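Local coordinates for protein methyltransferase FkbM (Methylobacillus flagellatus KT, PDB 2PY6) that probably transfers methyl groups to an as yet undefined substrate, as a member of the FkbM methyltransferase family with a Rossmann-like domain, at residues A[175-180]-A[375-380]. Residues are numbered along the deposited sequence; the frame is centred on the assembly and turned at random.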
ATOM      1  N   GLN A 175     -31.204 -32.895 -14.518  1.00 29.35           N
ATOM      2  CA  GLN A 175     -32.132 -32.467 -15.563  1.00 34.03           C
ATOM      3  C   GLN A 175     -33.498 -32.128 -14.963  1.00 31.76           C
ATOM      4  O   GLN A 175     -34.163 -31.186 -15.403  1.00 33.13           O
ATOM      5  CB  GLN A 175     -32.273 -33.554 -16.630  1.00 34.75           C
ATOM      6  CG  GLN A 175     -30.981 -33.818 -17.363  1.00 41.71           C
ATOM      7  CD  GLN A 175     -31.148 -34.830 -18.466  1.00 42.48           C
ATOM      8  OE1 GLN A 175     -31.461 -36.007 -18.222  1.00 48.74           O
ATOM      9  NE2 GLN A 175     -30.926 -34.386 -19.698  1.00 49.55           N
ATOM     10  N   THR A 176     -33.906 -32.919 -13.969  1.00 31.83           N
ATOM     11  CA  THR A 176     -35.136 -32.668 -13.216  1.00 31.66           C
ATOM     12  C   THR A 176     -35.046 -31.344 -12.432  1.00 30.59           C
ATOM     13  O   THR A 176     -36.000 -30.588 -12.425  1.00 32.47           O
ATOM     14  CB  THR A 176     -35.518 -33.857 -12.297  1.00 31.36           C
ATOM     15  OG1 THR A 176     -35.757 -35.011 -13.098  1.00 25.92           O
ATOM     16  CG2 THR A 176     -36.761 -33.557 -11.503  1.00 35.87           C
ATOM     17  N   LEU A 177     -33.919 -31.066 -11.777  1.00 29.38           N
ATOM     18  CA  LEU A 177     -33.733 -29.761 -11.139  1.00 28.85           C
ATOM     19  C   LEU A 177     -33.854 -28.619 -12.172  1.00 29.85           C
ATOM     20  O   LEU A 177     -34.542 -27.640 -11.928  1.00 25.80           O
ATOM     21  CB  LEU A 177     -32.387 -29.689 -10.430  1.00 28.82           C
ATOM     22  CG  LEU A 177     -32.024 -28.414  -9.673  1.00 31.12           C
ATOM     23  CD1 LEU A 177     -33.110 -28.040  -8.680  1.00 34.22           C
ATOM     24  CD2 LEU A 177     -30.688 -28.585  -8.951  1.00 31.35           C
ATOM     25  N   ALA A 178     -33.182 -28.747 -13.318  1.00 28.20           N
ATOM     26  CA  ALA A 178     -33.240 -27.722 -14.369  1.00 28.48           C
ATOM     27  C   ALA A 178     -34.691 -27.346 -14.746  1.00 29.50           C
ATOM     28  O   ALA A 178     -35.032 -26.161 -14.911  1.00 27.44           O
ATOM     29  CB  ALA A 178     -32.498 -28.216 -15.593  1.00 26.25           C
ATOM     30  N   GLN A 179     -35.534 -28.377 -14.895  1.00 30.80           N
ATOM     31  CA  GLN A 179     -36.948 -28.216 -15.240  1.00 34.05           C
ATOM     32  C   GLN A 179     -37.748 -27.534 -14.122  1.00 31.06           C
ATOM     33  O   GLN A 179     -38.758 -26.914 -14.389  1.00 33.20           O
ATOM     34  CB  GLN A 179     -37.595 -29.585 -15.565  1.00 32.69           C
ATOM     35  CG  GLN A 179     -36.955 -30.358 -16.719  1.00 42.62           C
ATOM     36  CD  GLN A 179     -37.320 -31.857 -16.692  1.00 45.36           C
ATOM     37  OE1 GLN A 179     -38.305 -32.266 -16.045  1.00 60.74           O
ATOM     38  NE2 GLN A 179     -36.526 -32.674 -17.390  1.00 59.30           N
ATOM     39  N   ARG A 180     -37.299 -27.648 -12.879  1.00 34.02           N
ATOM     40  CA  ARG A 180     -38.006 -27.072 -11.722  1.00 34.54           C
ATOM     41  C   ARG A 180     -37.676 -25.581 -11.457  1.00 34.48           C
ATOM     42  O   ARG A 180     -38.410 -24.890 -10.754  1.00 33.70           O
ATOM     43  CB  ARG A 180     -37.690 -27.934 -10.482  1.00 35.46           C
ATOM     44  CG  ARG A 180     -38.522 -27.673  -9.206  1.00 36.11           C
ATOM     45  CD  ARG A 180     -40.051 -27.688  -9.433  1.00 41.47           C
ATOM     46  NE  ARG A 180     -40.845 -27.554  -8.194  1.00 38.04           N
ATOM     47  CZ  ARG A 180     -41.055 -26.400  -7.542  1.00 48.12           C
ATOM     48  NH1 ARG A 180     -40.528 -25.252  -7.986  1.00 43.19           N
ATOM     49  NH2 ARG A 180     -41.808 -26.392  -6.437  1.00 37.93           N
ATOM     50  N   ASP A 375     -25.277 -31.060  -2.788  1.00 37.96           N
ATOM     51  CA  ASP A 375     -26.162 -30.079  -2.192  1.00 35.87           C
ATOM     52  C   ASP A 375     -27.257 -29.453  -3.077  1.00 32.33           C
ATOM     53  O   ASP A 375     -28.336 -29.255  -2.580  1.00 28.84           O
ATOM     54  CB  ASP A 375     -25.372 -29.021  -1.419  1.00 38.10           C
ATOM     55  CG  ASP A 375     -25.008 -29.490  -0.001  1.00 40.00           C
ATOM     56  OD1 ASP A 375     -25.494 -30.561   0.496  1.00 44.00           O
ATOM     57  OD2 ASP A 375     -24.267 -28.750   0.639  1.00 35.74           O
ATOM     58  N   LEU A 376     -27.010 -29.217  -4.357  1.00 29.30           N
ATOM     59  CA  LEU A 376     -28.026 -28.645  -5.230  1.00 31.56           C
ATOM     60  C   LEU A 376     -29.254 -29.534  -5.275  1.00 31.22           C
ATOM     61  O   LEU A 376     -30.391 -29.047  -5.238  1.00 28.56           O
ATOM     62  CB  LEU A 376     -27.476 -28.415  -6.636  1.00 34.91           C
ATOM     63  CG  LEU A 376     -26.558 -27.197  -6.828  1.00 33.95           C
ATOM     64  CD1 LEU A 376     -25.724 -27.356  -8.075  1.00 33.12           C
ATOM     65  CD2 LEU A 376     -27.408 -25.915  -6.875  1.00 33.34           C
ATOM     66  N   LEU A 377     -29.037 -30.844  -5.289  1.00 27.64           N
ATOM     67  CA  LEU A 377     -30.150 -31.779  -5.316  1.00 27.83           C
ATOM     68  C   LEU A 377     -30.693 -32.031  -3.925  1.00 26.40           C
ATOM     69  O   LEU A 377     -31.874 -31.920  -3.694  1.00 30.64           O
ATOM     70  CB  LEU A 377     -29.701 -33.107  -5.941  1.00 27.87           C
ATOM     71  CG  LEU A 377     -29.281 -33.002  -7.399  1.00 24.75           C
ATOM     72  CD1 LEU A 377     -28.570 -34.258  -7.816  1.00 19.43           C
ATOM     73  CD2 LEU A 377     -30.474 -32.715  -8.283  1.00 26.57           C
ATOM     74  N   ASP A 378     -29.822 -32.336  -2.981  1.00 27.74           N
ATOM     75  CA  ASP A 378     -30.253 -32.699  -1.621  1.00 29.75           C
ATOM     76  C   ASP A 378     -31.001 -31.633  -0.836  1.00 28.08           C
ATOM     77  O   ASP A 378     -31.990 -31.920  -0.208  1.00 29.55           O
ATOM     78  CB  ASP A 378     -29.048 -33.160  -0.821  1.00 29.57           C
ATOM     79  CG  ASP A 378     -28.492 -34.504  -1.324  1.00 35.49           C
ATOM     80  OD1 ASP A 378     -29.078 -35.126  -2.243  1.00 29.50           O
ATOM     81  OD2 ASP A 378     -27.457 -34.946  -0.788  1.00 46.70           O
ATOM     82  N   LEU A 379     -30.501 -30.411  -0.867  1.00 26.71           N
ATOM     83  CA  LEU A 379     -31.122 -29.318  -0.165  1.00 28.22           C
ATOM     84  C   LEU A 379     -32.457 -28.955  -0.801  1.00 26.31           C
ATOM     85  O   LEU A 379     -33.424 -28.762  -0.097  1.00 29.06           O
ATOM     86  CB  LEU A 379     -30.185 -28.104  -0.126  1.00 26.99           C
ATOM     87  CG  LEU A 379     -28.791 -28.314   0.493  1.00 24.55           C
ATOM     88  CD1 LEU A 379     -27.973 -27.071   0.359  1.00 34.00           C
ATOM     89  CD2 LEU A 379     -28.851 -28.695   1.958  1.00 32.69           C
ATOM     90  N   THR A 380     -32.508 -28.876  -2.130  1.00 27.37           N
ATOM     91  CA  THR A 380     -33.741 -28.553  -2.853  1.00 26.13           C
ATOM     92  C   THR A 380     -34.812 -29.616  -2.583  1.00 27.84           C
ATOM     93  O   THR A 380     -35.972 -29.282  -2.261  1.00 29.78           O
ATOM     94  CB  THR A 380     -33.489 -28.448  -4.381  1.00 27.73           C
ATOM     95  OG1 THR A 380     -32.545 -27.411  -4.658  1.00 28.49           O
ATOM     96  CG2 THR A 380     -34.739 -28.100  -5.106  1.00 35.65           C
TER
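Leu177 reaches out of helix 171-180 and sets its two methyls among Leu376, Leu377 and Thr380 on the first turns of helix 375-386. At the base of the side chain, CB of Leu177 lies 4.2 Å from CD2 of Leu377. With CG anti to the backbone N (chi1 -179°), the leucine fork points into the other helix. CD2 of Leu177 lies 3.8 Å from the carbonyl O of Leu376 and 4.0 Å from its CB, the two leucine side chains crossing at about a right angle. CD1 of Leu177 goes the other way along the helix, to the methyl CG2 of Thr380 at 3.9 Å. The same rotamer that turns CG2 to Leu177 lets OG1 of Thr380 bond back to the carbonyl O of Leu376 at 2.8 Å, nearly in line with the C=O. A serine in place of Thr380 would probably keep this bond but leave Leu177 CD1 without its methyl partner. Leu190 of helix 184-199 touches both Leu177 and Leu376, while from strand 392-396 Leu394 backs Leu376 and Ile392 backs Thr380. The axes of segments 175-180 and 375-380 pass 10.7 Å apart at 61°. No hydrogen bond joins the two segments, so helix 171-180 meets this helix of the Rossmann-like methyltransferase domain here through apolar packing, with the hydroxyl of Thr380 satisfied inside its own helix.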